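Local coordinates for NADPH-flavin oxidoreductase (Helicobacter pylori, PDB 2H0U), which binds FMN and probably catalyses NAD(P)H-dependent reduction of flavins or nitrogenous compounds, as a dimeric member of the nitroreductase family, at residues K28-L33 with A77-I82; V89-D94 with R113-I118; M126-N129 with S133-D136; Y174-E177 with N182-E185. One frame throughout, in Å; residues are numbered along the deposited sequence.

Contact 1 (K28-L33 with A77-I82); sequences KDWEAL and ASHFVI
Trp30, on helix 27-38, stands opposite His79 at the start of strand 79-86, their CA atoms 8.3 Å apart, a spacing bridged here by side chains alone, with no backbone bond between helix and strand. The indole carries the helix side of the contact. With CG anti to the backbone N (chi1 -177°), it extends to the strand and lays one face against His79. The imidazole and the five-membered ring form an offset stack, centroids 4.0 Å apart and planes 26° from parallel; His79 CD2 comes within 3.2 Å of Trp30 CD2. Nearer the strand, His79 CB sits over the six-membered ring, 3.7 Å from its centroid and 13° off its normal, as a CH-pi contact. Val81, two residues on, meets the indole at its edge instead, CG2 lying 3.4 Å from Trp30 CZ2. Phe194 adds an edge-to-face ring contact; its strand 186-195 pairs with 79-86, a classic beta bulge setting Ser78 and His79 both opposite Phe194. The indole NE1 is hydrogen-bonded to Tyr213 OH of the second subunit. One buried ring thus combines two chemistries: its pi surface and rim bind helix to sheet, while its only polar atom is satisfied across the dimer interface.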
loop_
_atom_site.group_PDB
_atom_site.type_symbol
_atom_site.label_atom_id
_atom_site.label_comp_id
_atom_site.label_asym_id
_atom_site.label_seq_id
_atom_site.Cartn_x
_atom_site.Cartn_y
_atom_site.Cartn_z
ATOM N N LYS A 28 -13.330 14.354 16.232
ATOM C CA LYS A 28 -14.190 13.437 15.500
ATOM C C LYS A 28 -13.636 13.057 14.117
ATOM O O LYS A 28 -13.719 11.882 13.737
ATOM C CB LYS A 28 -15.606 13.996 15.419
ATOM C CG LYS A 28 -16.408 13.599 16.665
ATOM C CD LYS A 28 -17.471 14.631 16.945
ATOM C CE LYS A 28 -18.789 14.309 16.284
ATOM N NZ LYS A 28 -19.913 15.027 17.008
ATOM N N ASP A 29 -13.057 14.027 13.396
ATOM C CA ASP A 29 -12.427 13.720 12.099
ATOM C C ASP A 29 -11.259 12.742 12.318
ATOM O O ASP A 29 -11.067 11.808 11.526
ATOM C CB ASP A 29 -11.946 14.965 11.350
ATOM C CG ASP A 29 -13.089 15.743 10.675
ATOM O OD1 ASP A 29 -14.240 15.246 10.631
ATOM O OD2 ASP A 29 -12.807 16.854 10.181
ATOM N N TRP A 30 -10.460 12.961 13.366
ATOM C CA TRP A 30 -9.315 12.063 13.593
ATOM C C TRP A 30 -9.793 10.638 13.901
ATOM O O TRP A 30 -9.229 9.665 13.398
ATOM C CB TRP A 30 -8.311 12.607 14.629
ATOM C CG TRP A 30 -7.152 11.651 14.725
ATOM C CD1 TRP A 30 -6.854 10.780 15.758
ATOM C CD2 TRP A 30 -6.200 11.406 13.698
ATOM N NE1 TRP A 30 -5.727 10.018 15.421
ATOM C CE2 TRP A 30 -5.327 10.375 14.160
ATOM C CE3 TRP A 30 -5.995 11.956 12.403
ATOM C CZ2 TRP A 30 -4.266 9.880 13.382
ATOM C CZ3 TRP A 30 -4.928 11.456 11.633
ATOM C CH2 TRP A 30 -4.095 10.420 12.115
ATOM N N GLU A 31 -10.859 10.500 14.691
ATOM C CA GLU A 31 -11.368 9.183 15.062
ATOM C C GLU A 31 -11.864 8.497 13.797
ATOM O O GLU A 31 -11.717 7.292 13.646
ATOM C CB GLU A 31 -12.528 9.343 16.071
ATOM C CG GLU A 31 -12.019 9.667 17.485
ATOM C CD GLU A 31 -13.114 10.130 18.439
ATOM O OE1 GLU A 31 -14.265 10.431 17.987
ATOM O OE2 GLU A 31 -12.804 10.234 19.653
ATOM N N ALA A 32 -12.446 9.258 12.876
ATOM C CA ALA A 32 -12.895 8.632 11.600
ATOM C C ALA A 32 -11.719 8.124 10.781
ATOM O O ALA A 32 -11.789 7.030 10.208
ATOM C CB ALA A 32 -13.718 9.592 10.759
ATOM N N LEU A 33 -10.630 8.883 10.750
ATOM C CA LEU A 33 -9.455 8.448 9.980
ATOM C C LEU A 33 -8.830 7.202 10.594
ATOM O O LEU A 33 -8.411 6.301 9.880
ATOM C CB LEU A 33 -8.429 9.608 9.837
ATOM C CG LEU A 33 -8.840 10.785 8.949
ATOM C CD1 LEU A 33 -7.788 11.869 8.977
ATOM C CD2 LEU A 33 -9.144 10.354 7.483
ATOM N N ALA A 77 2.627 19.292 11.543
ATOM C CA ALA A 77 1.336 18.664 11.236
ATOM C C ALA A 77 0.536 18.374 12.501
ATOM O O ALA A 77 1.071 18.353 13.627
ATOM C CB ALA A 77 1.536 17.382 10.373
ATOM N N SER A 78 -0.760 18.175 12.303
ATOM C CA SER A 78 -1.699 17.968 13.386
ATOM C C SER A 78 -1.501 16.597 14.072
ATOM O O SER A 78 -1.492 16.493 15.307
ATOM C CB SER A 78 -3.110 18.085 12.823
ATOM O OG SER A 78 -4.055 17.934 13.849
ATOM N N HIS A 79 -1.326 15.553 13.266
ATOM C CA HIS A 79 -1.279 14.195 13.768
ATOM C C HIS A 79 -0.163 13.389 13.080
ATOM O O HIS A 79 -0.040 13.359 11.850
ATOM C CB HIS A 79 -2.634 13.527 13.533
ATOM C CG HIS A 79 -3.712 13.988 14.468
ATOM N ND1 HIS A 79 -4.251 15.261 14.430
ATOM C CD2 HIS A 79 -4.334 13.353 15.485
ATOM C CE1 HIS A 79 -5.177 15.378 15.366
ATOM N NE2 HIS A 79 -5.250 14.233 16.020
ATOM N N PHE A 80 0.649 12.704 13.868
ATOM C CA PHE A 80 1.745 11.974 13.295
ATOM C C PHE A 80 1.634 10.454 13.605
ATOM O O PHE A 80 1.659 10.084 14.762
ATOM C CB PHE A 80 3.010 12.549 13.876
ATOM C CG PHE A 80 4.229 12.100 13.178
ATOM C CD1 PHE A 80 4.801 12.905 12.223
ATOM C CD2 PHE A 80 4.804 10.885 13.486
ATOM C CE1 PHE A 80 5.944 12.520 11.566
ATOM C CE2 PHE A 80 5.959 10.467 12.813
ATOM C CZ PHE A 80 6.525 11.293 11.852
ATOM N N VAL A 81 1.547 9.602 12.582
ATOM C CA VAL A 81 1.255 8.159 12.779
ATOM C C VAL A 81 2.483 7.310 12.439
ATOM O O VAL A 81 3.113 7.525 11.422
ATOM C CB VAL A 81 -0.017 7.701 11.979
ATOM C CG1 VAL A 81 -0.270 6.188 12.084
ATOM C CG2 VAL A 81 -1.255 8.503 12.457
ATOM N N ILE A 82 2.827 6.365 13.323
ATOM C CA ILE A 82 3.867 5.391 13.024
ATOM C C ILE A 82 3.154 4.064 12.827
ATOM O O ILE A 82 2.487 3.539 13.771
ATOM C CB ILE A 82 4.900 5.272 14.167
ATOM C CG1 ILE A 82 5.570 6.656 14.396
ATOM C CG2 ILE A 82 5.932 4.155 13.836
ATOM C CD1 ILE A 82 6.468 6.791 15.722
#

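Contact 2 (V89-D94 with R113-I118); sequences VTYDSD and RFAQII
Tyr91 reaches helix 113-125 through its first torsion: chi1 of 84° places CG between the backbone N and the carbonyl carbon, which carries the ring alongside Ala115 and Gln116. On the helix, Ile118 has CG2 anti to its own N, which turns that methyl to the loop, 3.8 Å from Tyr91 CB. Tyr91 CB lies 3.5 Å from Ala115 O, a carbonyl that meets the ring obliquely, and Tyr91 CD1 is 4.3 Å from Ala115 CB, a looser apolar contact. Farther out, the end of the bent Gln116 side chain borders CE1 of the ring. One ring face is covered from within the loop, where Asp92 CB sits 3.7 Å above the ring plane. Tyr91 is presented by a type I beta turn from Thr90 to Ser93, which leads directly into helix 94-102. Thr90 O accepts twice, from Ser93 N and from Ser93 OG; the hydroxyl arrives in the carbonyl plane on a lone pair, 2.8 Å away. As the N-cap of the following helix, Ser93 also takes the amide of Val96 on the same OG, linking turn and helix start through one oxygen. Across the turn, Thr90 OG1 donates to Asp92 OD1 on its syn side at 2.7 Å, though 32° out of the carboxylate plane. Two more bonds hold the loop: Tyr91 O accepts from Tyr108 OH, and Val89 O from Gln122 NE2, one turn past Ile118 on the same helix.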
loop_
_atom_site.group_PDB
_atom_site.type_symbol
_atom_site.label_atom_id
_atom_site.label_comp_id
_atom_site.label_asym_id
_atom_site.label_seq_id
_atom_site.Cartn_x
_atom_site.Cartn_y
_atom_site.Cartn_z
ATOM N N VAL A 89 4.743 -13.654 10.827
ATOM C CA VAL A 89 3.294 -13.904 10.732
ATOM C C VAL A 89 3.151 -15.098 9.784
ATOM O O VAL A 89 2.977 -14.930 8.570
ATOM C CB VAL A 89 2.528 -12.669 10.231
ATOM C CG1 VAL A 89 1.061 -12.989 10.031
ATOM C CG2 VAL A 89 2.646 -11.512 11.254
ATOM N N THR A 90 3.293 -16.284 10.361
ATOM C CA THR A 90 3.398 -17.552 9.614
ATOM C C THR A 90 2.218 -18.448 9.982
ATOM O O THR A 90 1.567 -18.190 10.975
ATOM C CB THR A 90 4.702 -18.320 9.925
ATOM O OG1 THR A 90 4.801 -18.594 11.333
ATOM C CG2 THR A 90 5.937 -17.557 9.438
ATOM N N TYR A 91 1.995 -19.524 9.214
ATOM C CA TYR A 91 0.831 -20.365 9.385
ATOM C C TYR A 91 0.760 -20.964 10.784
ATOM O O TYR A 91 -0.322 -21.219 11.286
ATOM C CB TYR A 91 0.844 -21.500 8.360
ATOM C CG TYR A 91 1.661 -22.707 8.764
ATOM C CD1 TYR A 91 1.041 -23.889 9.160
ATOM C CD2 TYR A 91 3.056 -22.681 8.730
ATOM C CE1 TYR A 91 1.781 -25.018 9.500
ATOM C CE2 TYR A 91 3.812 -23.819 9.095
ATOM C CZ TYR A 91 3.165 -24.972 9.478
ATOM O OH TYR A 91 3.908 -26.091 9.823
ATOM N N ASP A 92 1.923 -21.175 11.396
ATOM C CA ASP A 92 2.032 -21.808 12.701
ATOM C C ASP A 92 2.270 -20.799 13.816
ATOM O O ASP A 92 2.577 -21.181 14.945
ATOM C CB ASP A 92 3.141 -22.862 12.696
ATOM C CG ASP A 92 4.528 -22.286 12.320
ATOM O OD1 ASP A 92 4.621 -21.276 11.566
ATOM O OD2 ASP A 92 5.547 -22.884 12.776
ATOM N N SER A 93 2.116 -19.512 13.519
ATOM C CA SER A 93 2.428 -18.513 14.530
ATOM C C SER A 93 1.257 -18.329 15.524
ATOM O O SER A 93 0.081 -18.528 15.172
ATOM C CB SER A 93 2.790 -17.187 13.877
ATOM O OG SER A 93 1.649 -16.620 13.284
ATOM N N ASP A 94 1.589 -17.935 16.749
ATOM C CA ASP A 94 0.559 -17.610 17.744
ATOM C C ASP A 94 -0.403 -16.516 17.230
ATOM O O ASP A 94 -1.610 -16.609 17.488
ATOM C CB ASP A 94 1.177 -17.166 19.075
ATOM C CG ASP A 94 1.864 -18.306 19.832
ATOM O OD1 ASP A 94 1.572 -19.494 19.577
ATOM O OD2 ASP A 94 2.710 -17.991 20.698
ATOM N N ARG A 113 -6.448 -28.256 6.501
ATOM C CA ARG A 113 -6.275 -27.906 5.092
ATOM C C ARG A 113 -5.953 -26.408 4.947
ATOM O O ARG A 113 -4.983 -26.048 4.286
ATOM C CB ARG A 113 -7.518 -28.276 4.283
ATOM N N PHE A 114 -6.741 -25.556 5.600
ATOM C CA PHE A 114 -6.588 -24.100 5.498
ATOM C C PHE A 114 -5.236 -23.566 6.002
ATOM O O PHE A 114 -4.623 -22.717 5.344
ATOM C CB PHE A 114 -7.763 -23.384 6.185
ATOM C CG PHE A 114 -7.695 -21.884 6.102
ATOM C CD1 PHE A 114 -7.960 -21.222 4.904
ATOM C CD2 PHE A 114 -7.352 -21.131 7.208
ATOM C CE1 PHE A 114 -7.894 -19.821 4.815
ATOM C CE2 PHE A 114 -7.279 -19.740 7.128
ATOM C CZ PHE A 114 -7.556 -19.085 5.921
ATOM N N ALA A 115 -4.783 -24.055 7.162
ATOM C CA ALA A 115 -3.435 -23.760 7.666
ATOM C C ALA A 115 -2.368 -24.175 6.649
ATOM O O ALA A 115 -1.381 -23.467 6.435
ATOM C CB ALA A 115 -3.200 -24.505 8.974
ATOM N N GLN A 116 -2.567 -25.340 6.037
ATOM C CA GLN A 116 -1.629 -25.831 5.032
ATOM C C GLN A 116 -1.671 -24.979 3.735
ATOM O O GLN A 116 -0.664 -24.828 3.044
ATOM C CB GLN A 116 -1.860 -27.316 4.751
ATOM C CG GLN A 116 -1.637 -28.252 5.984
ATOM C CD GLN A 116 -0.289 -28.053 6.693
ATOM O OE1 GLN A 116 -0.244 -27.754 7.887
ATOM N NE2 GLN A 116 0.793 -28.218 5.972
ATOM N N ILE A 117 -2.834 -24.425 3.414
ATOM C CA ILE A 117 -2.954 -23.503 2.271
ATOM C C ILE A 117 -2.161 -22.216 2.540
ATOM O O ILE A 117 -1.443 -21.740 1.679
ATOM C CB ILE A 117 -4.440 -23.164 1.930
ATOM C CG1 ILE A 117 -5.132 -24.374 1.292
ATOM C CG2 ILE A 117 -4.514 -21.920 1.012
ATOM C CD1 ILE A 117 -6.649 -24.213 1.118
ATOM N N ILE A 118 -2.269 -21.698 3.762
ATOM C CA ILE A 118 -1.498 -20.542 4.194
ATOM C C ILE A 118 -0.008 -20.852 4.148
ATOM O O ILE A 118 0.775 -20.060 3.631
ATOM C CB ILE A 118 -1.876 -20.075 5.610
ATOM C CG1 ILE A 118 -3.341 -19.596 5.629
ATOM C CG2 ILE A 118 -0.907 -18.941 6.100
ATOM C CD1 ILE A 118 -3.779 -18.953 6.952
#

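Contact 3 (M126-N129 with S133-D136); sequences MKLN and SLFD
The flat groups where Leu128 meets Ser133 and Leu134 are backbone peptides. The peptide joining Leu128 to Asn129 brings Asn129 N to 3.1 Å from Ser133 OG, with Leu128 CA 3.4 Å from the same oxygen. The peptide between Ser133 and Leu134 has the methyl Leu128 CD2 over one face, 3.7 Å from Ser133 O and almost straight above it. The two leucine side chains cross obliquely: Leu134 CD2 reaches Leu128 CB at 3.6 Å, and Leu128 CD1 at 4.0 Å. Serine's hydroxyl is turned to the loop by chi1 of 67°, which tucks OG between its own N and carbonyl carbon. The segment 126-129 is the tight connection from helix 113-125 to helix 131-155. Lys127 leaves the first helix with positive phi (55°), and Leu128 forms the centre of an inverse gamma turn, closed by a weak bond from Asn129 N to Lys127 O at 3.2 Å. Ser130, immediately before the second helix, accepts from Ser133 N through its OG, in the manner of an N-cap side chain. A water bonds to Ser133 OG at 3.0 Å and donates weakly to Lys127 O, bridging the polar side of the contact. That same carbonyl also accepts from Arg132 NH1 of the second subunit, and Leu128 and Ser133 also pack against that arginine. Trp137 covers the apolar side from the next turn of helix 131-155, touching both Leu128 and Met126, a selenomethionine.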
loop_
_atom_site.group_PDB
_atom_site.type_symbol
_atom_site.label_atom_id
_atom_site.label_comp_id
_atom_site.label_asym_id
_atom_site.label_seq_id
_atom_site.Cartn_x
_atom_site.Cartn_y
_atom_site.Cartn_z
HETATM N N MSE A 126 4.712 -17.189 -2.460
HETATM C CA MSE A 126 5.272 -15.851 -2.208
HETATM C C MSE A 126 6.741 -15.806 -1.750
HETATM O O MSE A 126 7.326 -14.720 -1.566
HETATM C CB MSE A 126 4.377 -15.101 -1.200
HETATM C CG MSE A 126 2.962 -15.087 -1.628
HETATM SE SE MSE A 126 2.025 -13.468 -1.104
HETATM C CE MSE A 126 3.453 -12.205 -0.744
ATOM N N LYS A 127 7.324 -16.984 -1.562
ATOM C CA LYS A 127 8.730 -17.110 -1.194
ATOM C C LYS A 127 9.038 -16.308 0.084
ATOM O O LYS A 127 10.020 -15.555 0.123
ATOM C CB LYS A 127 9.633 -16.642 -2.361
ATOM C CG LYS A 127 9.562 -17.522 -3.623
ATOM C CD LYS A 127 9.550 -19.001 -3.266
ATOM C CE LYS A 127 10.852 -19.487 -2.585
ATOM N NZ LYS A 127 10.925 -20.976 -2.524
ATOM N N LEU A 128 8.179 -16.440 1.097
ATOM C CA LEU A 128 8.389 -15.743 2.383
ATOM C C LEU A 128 9.154 -16.699 3.272
ATOM O O LEU A 128 8.563 -17.419 4.097
ATOM C CB LEU A 128 7.070 -15.348 3.049
ATOM C CG LEU A 128 6.125 -14.503 2.189
ATOM C CD1 LEU A 128 4.921 -14.050 3.003
ATOM C CD2 LEU A 128 6.883 -13.282 1.623
ATOM N N ASN A 129 10.465 -16.706 3.071
ATOM C CA ASN A 129 11.331 -17.726 3.667
ATOM C C ASN A 129 12.367 -17.198 4.626
ATOM O O ASN A 129 13.305 -17.920 4.995
ATOM C CB ASN A 129 12.056 -18.480 2.573
ATOM C CG ASN A 129 11.141 -18.927 1.461
ATOM O OD1 ASN A 129 11.348 -18.557 0.321
ATOM N ND2 ASN A 129 10.144 -19.751 1.788
ATOM N N SER A 133 11.758 -11.159 4.752
ATOM C CA SER A 133 10.733 -11.265 3.714
ATOM C C SER A 133 9.324 -11.315 4.330
ATOM O O SER A 133 8.381 -10.707 3.789
ATOM C CB SER A 133 11.043 -12.433 2.727
ATOM O OG SER A 133 10.934 -13.679 3.374
ATOM N N LEU A 134 9.208 -11.998 5.476
ATOM C CA LEU A 134 7.913 -12.082 6.199
ATOM C C LEU A 134 7.511 -10.720 6.707
ATOM O O LEU A 134 6.342 -10.334 6.632
ATOM C CB LEU A 134 8.026 -13.051 7.404
ATOM C CG LEU A 134 7.906 -14.548 7.017
ATOM C CD1 LEU A 134 8.428 -15.396 8.172
ATOM C CD2 LEU A 134 6.477 -14.969 6.601
ATOM N N PHE A 135 8.466 -10.026 7.313
ATOM C CA PHE A 135 8.205 -8.666 7.809
ATOM C C PHE A 135 7.798 -7.710 6.669
ATOM O O PHE A 135 6.801 -6.963 6.794
ATOM C CB PHE A 135 9.401 -8.094 8.553
ATOM C CG PHE A 135 9.178 -6.678 8.923
ATOM C CD1 PHE A 135 8.323 -6.371 9.972
ATOM C CD2 PHE A 135 9.661 -5.667 8.120
ATOM C CE1 PHE A 135 8.045 -5.025 10.285
ATOM C CE2 PHE A 135 9.392 -4.324 8.432
ATOM C CZ PHE A 135 8.576 -4.018 9.512
ATOM N N ASP A 136 8.534 -7.744 5.560
ATOM C CA ASP A 136 8.187 -6.838 4.451
ATOM C C ASP A 136 6.830 -7.161 3.830
ATOM O O ASP A 136 6.164 -6.265 3.328
ATOM C CB ASP A 136 9.263 -6.789 3.380
ATOM C CG ASP A 136 10.457 -5.959 3.797
ATOM O OD1 ASP A 136 10.315 -5.057 4.657
ATOM O OD2 ASP A 136 11.558 -6.205 3.264
HETATM O O HOH W 1 13.013 -15.026 1.686
#

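Contact 4 (Y174-E177 with N182-E185); sequences YLEE and NTAE
Glu176 and Thr183 make the whole direct contact, and its tight part is polar: Thr183 OG1 donates to Glu176 OE2 at 2.8 Å. The hydroxyl comes from above the carboxylate, 58° out of its plane, and the two side chains cross at about a right angle. Glu176 reaches this far by being extended throughout, with CG anti to the backbone N (chi1 -167°). The threonine methyl lies alongside, CG2 being 3.6 Å from Glu176 CD. A water tightens the same corner, donating to Glu176 OE2 at 2.6 Å and accepting from Thr183 N at 3.2 Å, which ties the backbone amide to the carboxylate indirectly and gives OE2 two donors. Structurally, this fastens the last turn of helix 168-178 to the loop that returns the chain into strand 186-195. The loop is shaped by an Asx turn: Asn182 OD1 accepts from Ala184 N at 3.0 Å, in the carbonyl plane, and weakly from Glu185 N, whose firmer bond goes to Asn182 O at 3.1 Å. Outside this corner the contact is loose. Glu176 is solvent-exposed, its OE1 comes no nearer to Thr183 than 4.0 Å, at the methyl, and the Asn182 side chain starts away from the helix. Elsewhere, Thr183 O accepts from Lys87 NZ, just past the end of strand 79-86, while Leu175 packs on Ile216 of the second subunit.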
loop_
_atom_site.group_PDB
_atom_site.type_symbol
_atom_site.label_atom_id
_atom_site.label_comp_id
_atom_site.label_asym_id
_atom_site.label_seq_id
_atom_site.Cartn_x
_atom_site.Cartn_y
_atom_site.Cartn_z
ATOM N N TYR A 174 14.609 3.611 19.849
ATOM C CA TYR A 174 13.958 4.644 20.591
ATOM C C TYR A 174 12.621 4.190 21.144
ATOM O O TYR A 174 12.389 4.242 22.369
ATOM C CB TYR A 174 13.746 5.866 19.721
ATOM C CG TYR A 174 13.118 6.994 20.480
ATOM C CD1 TYR A 174 13.851 7.696 21.435
ATOM C CD2 TYR A 174 11.802 7.361 20.243
ATOM C CE1 TYR A 174 13.286 8.739 22.151
ATOM C CE2 TYR A 174 11.215 8.401 20.954
ATOM C CZ TYR A 174 11.966 9.089 21.904
ATOM O OH TYR A 174 11.390 10.122 22.612
ATOM N N LEU A 175 11.743 3.751 20.245
ATOM C CA LEU A 175 10.426 3.245 20.627
ATOM C C LEU A 175 10.511 2.109 21.662
ATOM O O LEU A 175 9.720 2.081 22.636
ATOM C CB LEU A 175 9.645 2.810 19.381
ATOM C CG LEU A 175 9.099 3.935 18.502
ATOM C CD1 LEU A 175 8.448 3.373 17.236
ATOM C CD2 LEU A 175 8.076 4.805 19.280
ATOM N N GLU A 176 11.469 1.195 21.464
ATOM C CA GLU A 176 11.657 0.047 22.359
ATOM C C GLU A 176 12.035 0.570 23.750
ATOM O O GLU A 176 11.502 0.110 24.768
ATOM C CB GLU A 176 12.724 -0.929 21.813
ATOM C CG GLU A 176 12.777 -2.308 22.505
ATOM C CD GLU A 176 13.947 -3.197 22.012
ATOM O OE1 GLU A 176 15.021 -2.657 21.626
ATOM O OE2 GLU A 176 13.789 -4.450 21.991
ATOM N N GLU A 177 12.911 1.576 23.772
ATOM C CA GLU A 177 13.390 2.163 25.011
ATOM C C GLU A 177 12.246 2.811 25.801
ATOM O O GLU A 177 12.182 2.664 27.024
ATOM C CB GLU A 177 14.516 3.156 24.698
ATOM C CG GLU A 177 14.916 4.131 25.800
ATOM C CD GLU A 177 16.117 4.952 25.359
ATOM O OE1 GLU A 177 15.931 5.944 24.605
ATOM O OE2 GLU A 177 17.259 4.577 25.748
ATOM N N ASN A 182 7.582 -3.629 21.017
ATOM C CA ASN A 182 8.180 -4.925 21.306
ATOM C C ASN A 182 8.777 -5.435 19.999
ATOM O O ASN A 182 8.030 -5.854 19.118
ATOM C CB ASN A 182 7.106 -5.863 21.857
ATOM C CG ASN A 182 7.615 -7.276 22.094
ATOM O OD1 ASN A 182 8.499 -7.771 21.397
ATOM N ND2 ASN A 182 7.041 -7.940 23.079
ATOM N N THR A 183 10.101 -5.370 19.872
ATOM C CA THR A 183 10.802 -5.664 18.625
ATOM C C THR A 183 10.797 -7.149 18.200
ATOM O O THR A 183 11.158 -7.493 17.060
ATOM C CB THR A 183 12.247 -5.119 18.644
ATOM O OG1 THR A 183 13.014 -5.788 19.657
ATOM C CG2 THR A 183 12.247 -3.605 18.895
ATOM N N ALA A 184 10.362 -8.018 19.105
ATOM C CA ALA A 184 10.172 -9.436 18.805
ATOM C C ALA A 184 8.901 -9.619 17.957
ATOM O O ALA A 184 8.860 -10.489 17.061
ATOM C CB ALA A 184 10.042 -10.229 20.094
ATOM N N GLU A 185 7.899 -8.784 18.254
ATOM C CA GLU A 185 6.547 -8.888 17.712
ATOM C C GLU A 185 6.289 -7.958 16.521
ATOM O O GLU A 185 5.467 -8.283 15.677
ATOM C CB GLU A 185 5.517 -8.521 18.777
ATOM C CG GLU A 185 5.452 -9.466 19.969
ATOM C CD GLU A 185 4.942 -10.823 19.555
ATOM O OE1 GLU A 185 3.869 -10.892 18.907
ATOM O OE2 GLU A 185 5.627 -11.824 19.856
HETATM O O HOH W 2 11.518 -5.511 22.723
#

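In the fold
The contacts follow one another along the chain without overlap, all within the nitroreductase-family fold. Contact 1 sets helix 27-38 on strand 79-86 of the antiparallel sheet; its centre is about 34 Å from that of contact 2, on the other side of the chain's centre. Contacts 2 and 3 are neighbours, centres about 14 Å apart: contact 2 uses helix 113-125, contact 3 the loop leaving it and the start of helix 131-155, and they touch where Thr90 CG2 meets Leu134 CD1 at 3.5 Å. Contact 4 leads into strand 186-195, which pairs with 79-86, and meets contact 1 through Leu175 and Ile82. Contacts 1, 3 and 4 also reach the second subunit, so three of the four lie beside the dimer interface.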